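Local coordinates for protein adenosylmethionine-8-amino-7-oxononanoate aminotransferase (Methanocaldococcus jannaschii, PDB 6ZHK) that probably transfers the amino group of S-adenosyl-L-methionine to 7-keto-8-aminopelargonic acid, using pyridoxal 5'-phosphate, in biotin biosynthesis, at residues A[134-139]-A[316-321]; A[127-132]-A[294-299]; A[143-148]-A[260-265]. All blocks are in the same frame, centred on the assembly; numbering follows the deposited sequence.

Contact 1 of 3, residues A[134-139]-A[316-321]; sequences YQYYVL and TDEIYN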
loop_
_atom_site.group_PDB
_atom_site.type_symbol
_atom_site.label_atom_id
_atom_site.label_comp_id
_atom_site.label_asym_id
_atom_site.label_seq_id
_atom_site.Cartn_x
_atom_site.Cartn_y
_atom_site.Cartn_z
ATOM N N TYR A 134 -18.116 5.128 -4.706
ATOM C CA TYR A 134 -18.435 5.332 -6.112
ATOM C C TYR A 134 -19.318 4.177 -6.583
ATOM O O TYR A 134 -20.378 4.386 -7.241
ATOM C CB TYR A 134 -17.166 5.446 -6.971
ATOM C CG TYR A 134 -17.538 5.646 -8.440
ATOM C CD1 TYR A 134 -17.907 6.910 -8.899
ATOM C CD2 TYR A 134 -17.606 4.572 -9.334
ATOM C CE1 TYR A 134 -18.298 7.111 -10.228
ATOM C CE2 TYR A 134 -18.034 4.758 -10.632
ATOM C CZ TYR A 134 -18.358 6.022 -11.081
ATOM O OH TYR A 134 -18.785 6.209 -12.378
ATOM N N GLN A 135 -18.844 2.958 -6.306
ATOM C CA GLN A 135 -19.538 1.794 -6.851
ATOM C C GLN A 135 -20.841 1.528 -6.115
ATOM O O GLN A 135 -21.809 1.070 -6.734
ATOM C CB GLN A 135 -18.619 0.581 -6.963
ATOM C CG GLN A 135 -19.356 -0.605 -7.591
ATOM C CD GLN A 135 -18.382 -1.683 -7.952
ATOM O OE1 GLN A 135 -17.262 -1.737 -7.435
ATOM N NE2 GLN A 135 -18.877 -2.647 -8.716
ATOM N N TYR A 136 -20.911 1.916 -4.835
ATOM C CA TYR A 136 -22.188 1.826 -4.132
ATOM C C TYR A 136 -23.295 2.488 -4.965
ATOM O O TYR A 136 -24.380 1.915 -5.167
ATOM C CB TYR A 136 -22.093 2.523 -2.785
ATOM C CG TYR A 136 -23.397 2.755 -2.053
ATOM C CD1 TYR A 136 -24.044 1.729 -1.347
ATOM C CD2 TYR A 136 -23.983 4.007 -2.067
ATOM C CE1 TYR A 136 -25.221 1.979 -0.610
ATOM C CE2 TYR A 136 -25.163 4.256 -1.352
ATOM C CZ TYR A 136 -25.797 3.233 -0.674
ATOM O OH TYR A 136 -26.934 3.516 0.063
ATOM N N TYR A 137 -23.065 3.732 -5.396
ATOM C CA TYR A 137 -24.134 4.468 -6.057
ATOM C C TYR A 137 -24.404 3.892 -7.440
ATOM O O TYR A 137 -25.548 3.850 -7.869
ATOM C CB TYR A 137 -23.823 5.964 -6.174
ATOM C CG TYR A 137 -23.906 6.683 -4.845
ATOM C CD1 TYR A 137 -25.135 6.878 -4.223
ATOM C CD2 TYR A 137 -22.753 7.130 -4.187
ATOM C CE1 TYR A 137 -25.240 7.555 -3.007
ATOM C CE2 TYR A 137 -22.860 7.810 -2.980
ATOM C CZ TYR A 137 -24.088 8.022 -2.387
ATOM O OH TYR A 137 -24.142 8.675 -1.182
ATOM N N VAL A 138 -23.363 3.407 -8.137
ATOM C CA VAL A 138 -23.660 2.771 -9.402
ATOM C C VAL A 138 -24.597 1.581 -9.177
ATOM O O VAL A 138 -25.552 1.349 -9.951
ATOM C CB VAL A 138 -22.351 2.277 -10.035
ATOM C CG1 VAL A 138 -22.641 1.331 -11.178
ATOM C CG2 VAL A 138 -21.471 3.444 -10.460
ATOM N N LEU A 139 -24.308 0.768 -8.165
ATOM C CA LEU A 139 -25.052 -0.456 -7.950
ATOM C C LEU A 139 -26.460 -0.112 -7.480
ATOM O O LEU A 139 -27.384 -0.830 -7.783
ATOM C CB LEU A 139 -24.350 -1.321 -6.877
ATOM C CG LEU A 139 -23.094 -2.047 -7.386
ATOM C CD1 LEU A 139 -22.350 -2.688 -6.229
ATOM C CD2 LEU A 139 -23.475 -3.109 -8.411
ATOM N N THR A 316 -20.630 0.569 6.901
ATOM C CA THR A 316 -21.963 0.199 7.342
ATOM C C THR A 316 -22.392 -1.032 6.565
ATOM O O THR A 316 -21.799 -1.333 5.531
ATOM C CB THR A 316 -22.952 1.335 7.085
ATOM O OG1 THR A 316 -22.951 1.534 5.661
ATOM C CG2 THR A 316 -22.556 2.587 7.838
ATOM N N ASP A 317 -23.373 -1.768 7.099
ATOM C CA ASP A 317 -23.901 -2.876 6.319
ATOM C C ASP A 317 -24.608 -2.354 5.062
ATOM O O ASP A 317 -24.701 -3.084 4.060
ATOM C CB ASP A 317 -24.902 -3.714 7.125
ATOM C CG ASP A 317 -24.231 -4.645 8.133
ATOM O OD1 ASP A 317 -22.998 -4.829 8.081
ATOM O OD2 ASP A 317 -24.988 -5.201 8.935
ATOM N N GLU A 318 -25.132 -1.120 5.151
ATOM C CA GLU A 318 -25.864 -0.555 4.019
ATOM C C GLU A 318 -24.940 -0.519 2.790
ATOM O O GLU A 318 -25.301 -0.934 1.699
ATOM C CB GLU A 318 -26.431 0.823 4.376
ATOM C CG GLU A 318 -26.926 1.652 3.180
ATOM C CD GLU A 318 -28.077 1.190 2.275
ATOM O OE1 GLU A 318 -28.873 0.305 2.731
ATOM O OE2 GLU A 318 -28.193 1.700 1.077
ATOM N N ILE A 319 -23.714 -0.089 3.011
ATOM C CA ILE A 319 -22.790 0.004 1.890
ATOM C C ILE A 319 -22.424 -1.395 1.400
ATOM O O ILE A 319 -22.486 -1.665 0.205
ATOM C CB ILE A 319 -21.570 0.850 2.270
ATOM C CG1 ILE A 319 -21.967 2.329 2.424
ATOM C CG2 ILE A 319 -20.390 0.624 1.281
ATOM C CD1 ILE A 319 -22.596 2.982 1.226
ATOM N N TYR A 320 -22.033 -2.267 2.334
ATOM C CA TYR A 320 -21.595 -3.610 2.036
ATOM C C TYR A 320 -22.688 -4.358 1.242
ATOM O O TYR A 320 -22.423 -5.127 0.315
ATOM C CB TYR A 320 -21.289 -4.284 3.385
ATOM C CG TYR A 320 -21.071 -5.783 3.410
ATOM C CD1 TYR A 320 -22.144 -6.678 3.433
ATOM C CD2 TYR A 320 -19.776 -6.315 3.496
ATOM C CE1 TYR A 320 -21.935 -8.061 3.496
ATOM C CE2 TYR A 320 -19.554 -7.684 3.604
ATOM C CZ TYR A 320 -20.640 -8.554 3.607
ATOM O OH TYR A 320 -20.425 -9.879 3.767
ATOM N N ASN A 321 -23.940 -4.161 1.645
ATOM C CA ASN A 321 -24.990 -5.004 1.082
ATOM C C ASN A 321 -25.235 -4.762 -0.401
ATOM O O ASN A 321 -25.747 -5.667 -1.058
ATOM C CB ASN A 321 -26.332 -4.767 1.785
ATOM C CG ASN A 321 -26.387 -5.383 3.166
ATOM O OD1 ASN A 321 -25.603 -6.262 3.486
ATOM N ND2 ASN A 321 -27.255 -4.880 4.044
#

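Contact 2 of 3, residues A[127-132]-A[294-299]; sequences EIAIKM and PDILCL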
loop_
_atom_site.group_PDB
_atom_site.type_symbol
_atom_site.label_atom_id
_atom_site.label_comp_id
_atom_site.label_asym_id
_atom_site.label_seq_id
_atom_site.Cartn_x
_atom_site.Cartn_y
_atom_site.Cartn_z
ATOM N N GLU A 127 -8.340 4.997 -0.933
ATOM C CA GLU A 127 -8.666 4.625 -2.305
ATOM C C GLU A 127 -9.794 3.589 -2.308
ATOM O O GLU A 127 -10.679 3.588 -3.153
ATOM C CB GLU A 127 -7.453 3.957 -2.969
ATOM C CG GLU A 127 -6.268 4.910 -3.192
ATOM C CD GLU A 127 -6.098 5.444 -4.601
ATOM O OE1 GLU A 127 -6.908 5.042 -5.480
ATOM O OE2 GLU A 127 -5.169 6.282 -4.812
ATOM N N ILE A 128 -9.815 2.724 -1.299
ATOM C CA ILE A 128 -10.827 1.698 -1.225
ATOM C C ILE A 128 -12.152 2.335 -0.817
ATOM O O ILE A 128 -13.210 1.973 -1.378
ATOM C CB ILE A 128 -10.394 0.597 -0.223
ATOM C CG1 ILE A 128 -9.243 -0.220 -0.834
ATOM C CG2 ILE A 128 -11.586 -0.292 0.171
ATOM C CD1 ILE A 128 -8.490 -1.063 0.264
ATOM N N ALA A 129 -12.083 3.270 0.133
ATOM C CA ALA A 129 -13.271 4.017 0.532
ATOM C C ALA A 129 -13.853 4.729 -0.702
ATOM O O ALA A 129 -15.061 4.747 -0.911
ATOM C CB ALA A 129 -12.946 5.012 1.639
ATOM N N ILE A 130 -13.001 5.394 -1.475
ATOM C CA ILE A 130 -13.453 6.108 -2.671
ATOM C C ILE A 130 -14.208 5.123 -3.575
ATOM O O ILE A 130 -15.271 5.464 -4.097
ATOM C CB ILE A 130 -12.239 6.786 -3.393
ATOM C CG1 ILE A 130 -11.803 8.054 -2.662
ATOM C CG2 ILE A 130 -12.477 7.047 -4.888
ATOM C CD1 ILE A 130 -10.413 8.554 -3.178
ATOM N N LYS A 131 -13.609 3.950 -3.833
ATOM C CA LYS A 131 -14.141 3.017 -4.808
ATOM C C LYS A 131 -15.437 2.411 -4.307
ATOM O O LYS A 131 -16.373 2.251 -5.079
ATOM C CB LYS A 131 -13.131 1.958 -5.234
ATOM C CG LYS A 131 -11.881 2.532 -5.922
ATOM C CD LYS A 131 -10.893 1.437 -6.252
ATOM C CE LYS A 131 -11.515 0.190 -6.903
ATOM N NZ LYS A 131 -10.450 -0.772 -7.309
ATOM N N MET A 132 -15.529 2.157 -2.993
ATOM C CA MET A 132 -16.742 1.608 -2.416
ATOM C C MET A 132 -17.861 2.629 -2.591
ATOM O O MET A 132 -18.963 2.229 -2.964
ATOM C CB MET A 132 -16.511 1.360 -0.905
ATOM C CG MET A 132 -15.664 0.126 -0.645
ATOM S SD MET A 132 -15.376 0.103 1.123
ATOM C CE MET A 132 -14.668 -1.530 1.336
ATOM N N PRO A 294 -19.367 8.584 10.501
ATOM C CA PRO A 294 -19.340 8.470 9.048
ATOM C C PRO A 294 -19.847 7.125 8.553
ATOM O O PRO A 294 -19.834 6.151 9.286
ATOM C CB PRO A 294 -17.830 8.500 8.767
ATOM C CG PRO A 294 -17.212 7.773 9.967
ATOM C CD PRO A 294 -18.071 8.354 11.113
ATOM N N ASP A 295 -20.143 7.062 7.245
ATOM C CA ASP A 295 -20.524 5.828 6.591
ATOM C C ASP A 295 -19.323 4.938 6.370
ATOM O O ASP A 295 -19.442 3.711 6.391
ATOM C CB ASP A 295 -21.132 6.129 5.214
ATOM C CG ASP A 295 -22.364 6.981 5.393
ATOM O OD1 ASP A 295 -23.384 6.388 5.840
ATOM O OD2 ASP A 295 -22.265 8.211 5.179
ATOM N N ILE A 296 -18.173 5.560 6.208
ATOM C CA ILE A 296 -16.952 4.796 5.995
ATOM C C ILE A 296 -15.863 5.484 6.815
ATOM O O ILE A 296 -15.760 6.684 6.793
ATOM C CB ILE A 296 -16.541 4.775 4.507
ATOM C CG1 ILE A 296 -17.666 4.317 3.579
ATOM C CG2 ILE A 296 -15.267 3.971 4.306
ATOM C CD1 ILE A 296 -17.171 4.120 2.120
ATOM N N LEU A 297 -15.080 4.700 7.545
ATOM C CA LEU A 297 -14.006 5.115 8.445
ATOM C C LEU A 297 -12.713 4.477 7.919
ATOM O O LEU A 297 -12.668 3.261 7.805
ATOM C CB LEU A 297 -14.305 4.585 9.856
ATOM C CG LEU A 297 -13.171 4.822 10.896
ATOM C CD1 LEU A 297 -12.973 6.338 11.071
ATOM C CD2 LEU A 297 -13.496 4.126 12.220
ATOM N N CYS A 298 -11.647 5.291 7.721
ATOM C CA CYS A 298 -10.358 4.777 7.289
ATOM C C CYS A 298 -9.381 4.824 8.471
ATOM O O CYS A 298 -9.323 5.825 9.153
ATOM C CB CYS A 298 -9.782 5.615 6.165
ATOM S SG CYS A 298 -10.927 5.581 4.749
ATOM N N LEU A 299 -8.649 3.723 8.716
ATOM C CA LEU A 299 -7.675 3.600 9.812
ATOM C C LEU A 299 -6.330 3.125 9.263
ATOM O O LEU A 299 -6.244 2.523 8.206
ATOM C CB LEU A 299 -8.177 2.555 10.795
ATOM C CG LEU A 299 -9.566 2.827 11.388
ATOM C CD1 LEU A 299 -10.008 1.690 12.297
ATOM C CD2 LEU A 299 -9.525 4.142 12.159
#

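Contact 3 of 3, residues A[143-148]-A[260-265]; sequences KGRTKF and ENDVIF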
loop_
_atom_site.group_PDB
_atom_site.type_symbol
_atom_site.label_atom_id
_atom_site.label_comp_id
_atom_site.label_asym_id
_atom_site.label_seq_id
_atom_site.Cartn_x
_atom_site.Cartn_y
_atom_site.Cartn_z
ATOM N N LYS A 143 -27.255 7.793 -11.018
ATOM C CA LYS A 143 -26.583 8.174 -12.261
ATOM C C LYS A 143 -25.837 9.495 -12.065
ATOM O O LYS A 143 -26.377 10.424 -11.468
ATOM C CB LYS A 143 -27.575 8.317 -13.433
ATOM C CG LYS A 143 -28.512 7.132 -13.615
ATOM C CD LYS A 143 -27.759 5.834 -13.867
ATOM C CE LYS A 143 -28.681 4.622 -13.898
ATOM N NZ LYS A 143 -27.994 3.299 -13.969
ATOM N N GLY A 144 -24.590 9.546 -12.540
ATOM C CA GLY A 144 -23.840 10.783 -12.575
ATOM C C GLY A 144 -23.201 11.191 -11.245
ATOM O O GLY A 144 -22.745 12.314 -11.121
ATOM N N ARG A 145 -23.071 10.272 -10.287
ATOM C CA ARG A 145 -22.372 10.648 -9.052
ATOM C C ARG A 145 -20.877 10.332 -9.159
ATOM O O ARG A 145 -20.433 9.275 -8.676
ATOM C CB ARG A 145 -22.916 9.829 -7.873
ATOM C CG ARG A 145 -24.406 9.985 -7.626
ATOM C CD ARG A 145 -24.407 10.690 -6.303
ATOM N NE ARG A 145 -25.662 10.360 -5.723
ATOM C CZ ARG A 145 -26.045 10.671 -4.509
ATOM N NH1 ARG A 145 -25.209 11.243 -3.643
ATOM N NH2 ARG A 145 -27.254 10.279 -4.167
ATOM N N THR A 146 -20.150 11.254 -9.790
ATOM C CA THR A 146 -18.789 11.044 -10.247
ATOM C C THR A 146 -17.832 12.032 -9.586
ATOM O O THR A 146 -16.623 11.897 -9.724
ATOM C CB THR A 146 -18.683 11.170 -11.767
ATOM O OG1 THR A 146 -19.073 12.491 -12.089
ATOM C CG2 THR A 146 -19.622 10.244 -12.504
ATOM N N LYS A 147 -18.365 12.960 -8.786
ATOM C CA LYS A 147 -17.545 13.983 -8.177
ATOM C C LYS A 147 -17.529 13.782 -6.670
ATOM O O LYS A 147 -18.188 12.894 -6.133
ATOM C CB LYS A 147 -18.008 15.390 -8.593
ATOM C CG LYS A 147 -17.692 15.737 -10.063
ATOM C CD LYS A 147 -18.012 17.175 -10.438
ATOM C CE LYS A 147 -17.304 17.677 -11.683
ATOM N NZ LYS A 147 -17.531 16.775 -12.843
ATOM N N PHE A 148 -16.662 14.539 -6.011
ATOM C CA PHE A 148 -16.570 14.431 -4.571
ATOM C C PHE A 148 -16.475 15.840 -4.001
ATOM O O PHE A 148 -16.234 16.787 -4.739
ATOM C CB PHE A 148 -15.329 13.643 -4.182
ATOM C CG PHE A 148 -14.098 14.364 -4.603
ATOM C CD1 PHE A 148 -13.554 14.154 -5.859
ATOM C CD2 PHE A 148 -13.529 15.326 -3.763
ATOM C CE1 PHE A 148 -12.465 14.891 -6.264
ATOM C CE2 PHE A 148 -12.426 16.052 -4.159
ATOM C CZ PHE A 148 -11.890 15.817 -5.427
ATOM N N GLU A 260 -28.694 14.336 5.506
ATOM C CA GLU A 260 -29.908 14.985 5.021
ATOM C C GLU A 260 -29.929 15.039 3.499
ATOM O O GLU A 260 -31.013 15.147 2.927
ATOM C CB GLU A 260 -30.087 16.389 5.605
ATOM C CG GLU A 260 -30.545 16.298 7.044
ATOM C CD GLU A 260 -30.698 17.616 7.770
ATOM O OE1 GLU A 260 -30.284 18.650 7.196
ATOM O OE2 GLU A 260 -31.227 17.593 8.922
ATOM N N ASN A 261 -28.758 14.896 2.857
ATOM C CA ASN A 261 -28.682 15.060 1.413
ATOM C C ASN A 261 -28.253 13.780 0.713
ATOM O O ASN A 261 -27.942 13.835 -0.482
ATOM C CB ASN A 261 -27.730 16.199 0.998
ATOM C CG ASN A 261 -28.196 17.591 1.387
ATOM O OD1 ASN A 261 -27.825 18.161 2.436
ATOM N ND2 ASN A 261 -28.963 18.199 0.508
ATOM N N ASP A 262 -28.278 12.634 1.409
ATOM C CA ASP A 262 -28.082 11.352 0.770
ATOM C C ASP A 262 -26.700 11.282 0.141
ATOM O O ASP A 262 -26.585 10.785 -0.971
ATOM C CB ASP A 262 -29.157 11.047 -0.292
ATOM C CG ASP A 262 -29.107 9.619 -0.834
ATOM O OD1 ASP A 262 -28.776 8.668 -0.061
ATOM O OD2 ASP A 262 -29.359 9.472 -2.060
ATOM N N VAL A 263 -25.677 11.787 0.850
ATOM C CA VAL A 263 -24.297 11.629 0.404
ATOM C C VAL A 263 -23.493 10.782 1.409
ATOM O O VAL A 263 -23.580 10.997 2.596
ATOM C CB VAL A 263 -23.619 12.992 0.174
ATOM C CG1 VAL A 263 -22.113 12.866 -0.205
ATOM C CG2 VAL A 263 -24.409 13.870 -0.804
ATOM N N ILE A 264 -22.642 9.855 0.935
ATOM C CA ILE A 264 -21.715 9.091 1.792
ATOM C C ILE A 264 -20.674 10.036 2.411
ATOM O O ILE A 264 -20.089 10.903 1.735
ATOM C CB ILE A 264 -21.019 7.956 0.997
ATOM C CG1 ILE A 264 -21.926 6.724 0.909
ATOM C CG2 ILE A 264 -19.698 7.562 1.672
ATOM C CD1 ILE A 264 -21.421 5.713 -0.134
ATOM N N PHE A 265 -20.436 9.839 3.730
ATOM C CA PHE A 265 -19.424 10.626 4.418
ATOM C C PHE A 265 -18.290 9.683 4.809
ATOM O O PHE A 265 -18.520 8.681 5.500
ATOM C CB PHE A 265 -20.003 11.309 5.676
ATOM C CG PHE A 265 -19.001 12.136 6.462
ATOM C CD1 PHE A 265 -18.000 12.862 5.814
ATOM C CD2 PHE A 265 -19.053 12.206 7.847
ATOM C CE1 PHE A 265 -17.082 13.625 6.528
ATOM C CE2 PHE A 265 -18.119 12.953 8.576
ATOM C CZ PHE A 265 -17.145 13.668 7.909
#

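Contact 1 of 3, residues A[134-139]-A[316-321]
The phenol oxygen of Y136 is gripped twice: it donates to OE2 of E318 across the contact and takes a weak hydrogen bond from NH2 of R140, one turn further along its own helix. The modelled separation of Y136 OH and E318 OE2, 2.4 Å, is shorter than a normal hydrogen bond, so the modelled geometry is doubtful in detail. The carboxylate comes in at the edge of the phenol ring, with OE2 in the ring plane while the carboxylate plane itself stands 80° to the ring. With CG anti to the backbone N (chi1 166°), E318 then bends at chi2, and this fold of the chain turns its acid group back to the hydroxyl from an otherwise exposed position. I319 arrives over one face of the same ring, its CD1 3.3 Å from the ring centroid and 15° off the normal, a CH-pi contact. I319 was modelled in two conformers, so this close fit describes one of them. Next to Y136 on its helix, Y137 lies with its ring centre beneath Y136 CD2. The start of helix 317-321 is fixed by an N-cap: T316 OG1 accepts from I319 N at 3.2 Å, in the turn that carries both contact residues. Helix 317-321 directly follows strand 311-315 of the seven-stranded sheet and here meets the C-terminal end of helix 122-140, whose Y134 and V138 pack on V174 of the second subunit.

Contact 2 of 3, residues A[127-132]-A[294-299]
I296 reaches helix 127-132 with both of its branches: CG1 stands anti to its own carbonyl carbon (chi1 -53°) and runs on extended to CD1 (chi2 -172°), while CG2 branches off anti to the backbone N, so both branches face the helix. I296 CG2 lies 3.7 Å from A129 CB, and CD1 lies alongside the next helical turn, 3.7 Å from A129 O and 4.1 Å from M132 CB. Only the root of M132 takes part; beyond CB the extended side chain goes on to touch T315 and F117. C298, two residues along the strand and on the same side of it, brings SG to within 3.8 Å of A129 CB, so the one small methyl touches two side chains of the strand at once. No hydrogen bond crosses the interface; it is apolar contact between buried groups, and the alanine lets the helix lie close, with the CA atoms of A129 and I296 6.6 Å apart. The short axes run almost antiparallel (163°) with a closest approach of 9.1 Å. The side chain of C298 is about 4 Å from that of D268, predicted to bind pyridoxal 5'-phosphate, as are G122 and A123 at the start of the same helix. In this fold type I aminotransferase, helix 122-140 covers one face of the central sheet: A129 also rests on T313 and I266, on strands 311-315 and 265-268 that flank strand 296-299, while M132 extends to W22 of the second subunit.

Contact 3 of 3, residues A[143-148]-A[260-265]
R145 sits at the centre of an inverse gamma turn and faces D262, the first residue to leave helical geometry after helix 250-261, with positive phi (62°) and two bonds back into the last turn, a Schellman motif. Bent at chi2, the arginine chain brings its guanidinium edge-on to the aspartate. NH1 donates to D262 O at 3.0 Å, with an N-H...O angle of 146°, and approaches tilted from the carbonyl plane. NH2 adds a weak bond to the same D262 O at 3.3 Å, so one carbonyl receives both ends of the group. The salt bridge from NH2 to D262 OD2, 3.1 Å, is also weak as a hydrogen bond: OD2 lies in the guanidinium plane, yet the two flat groups stand 82° apart. The stronger partner of D262 OD2 is R140 NH1, in a salt bridge. V263 CG2 flanks NH1 at 3.9 Å. Further partners fix the guanidinium, with D142 bridging to NH2, V228 O accepting from NH1 and Y137 offering its ring as a cation-pi partner. A leucine here, having no guanidinium, would probably leave D142 without this positive mate and D262 with fewer donors tying it to the 143-148 loop. The arginine thus ties the loop between helix 122-140 and strand 147-151 to the turn between helix 250-261 and strand 265-268, with strand 228-234 lying between these two strands in the sheet.

Contacts 1 and 2 both use helix 122-140, contact 2 nearer the middle of the fold, all its touching residues buried, and contact 1 at the outer end, where an exposed acid joins in. Contact 3 lies beside that end, tying the loop that follows the helix; its R145 and V263 are buried, D262 partly exposed. Chemistry follows place: contact 2 is entirely apolar, contact 1 mixes a hydrogen bond with aliphatic-aromatic packing, and contact 3 is mainly charged and carbonyl-directed. Y137 of 134-139 sets its hydroxyl near D262 O, a probable hydrogen bond, and D295 OD2 of 294-299 accepts from F265 N of 260-265, where strands 296-299 and 265-268 lie side by side in the sheet.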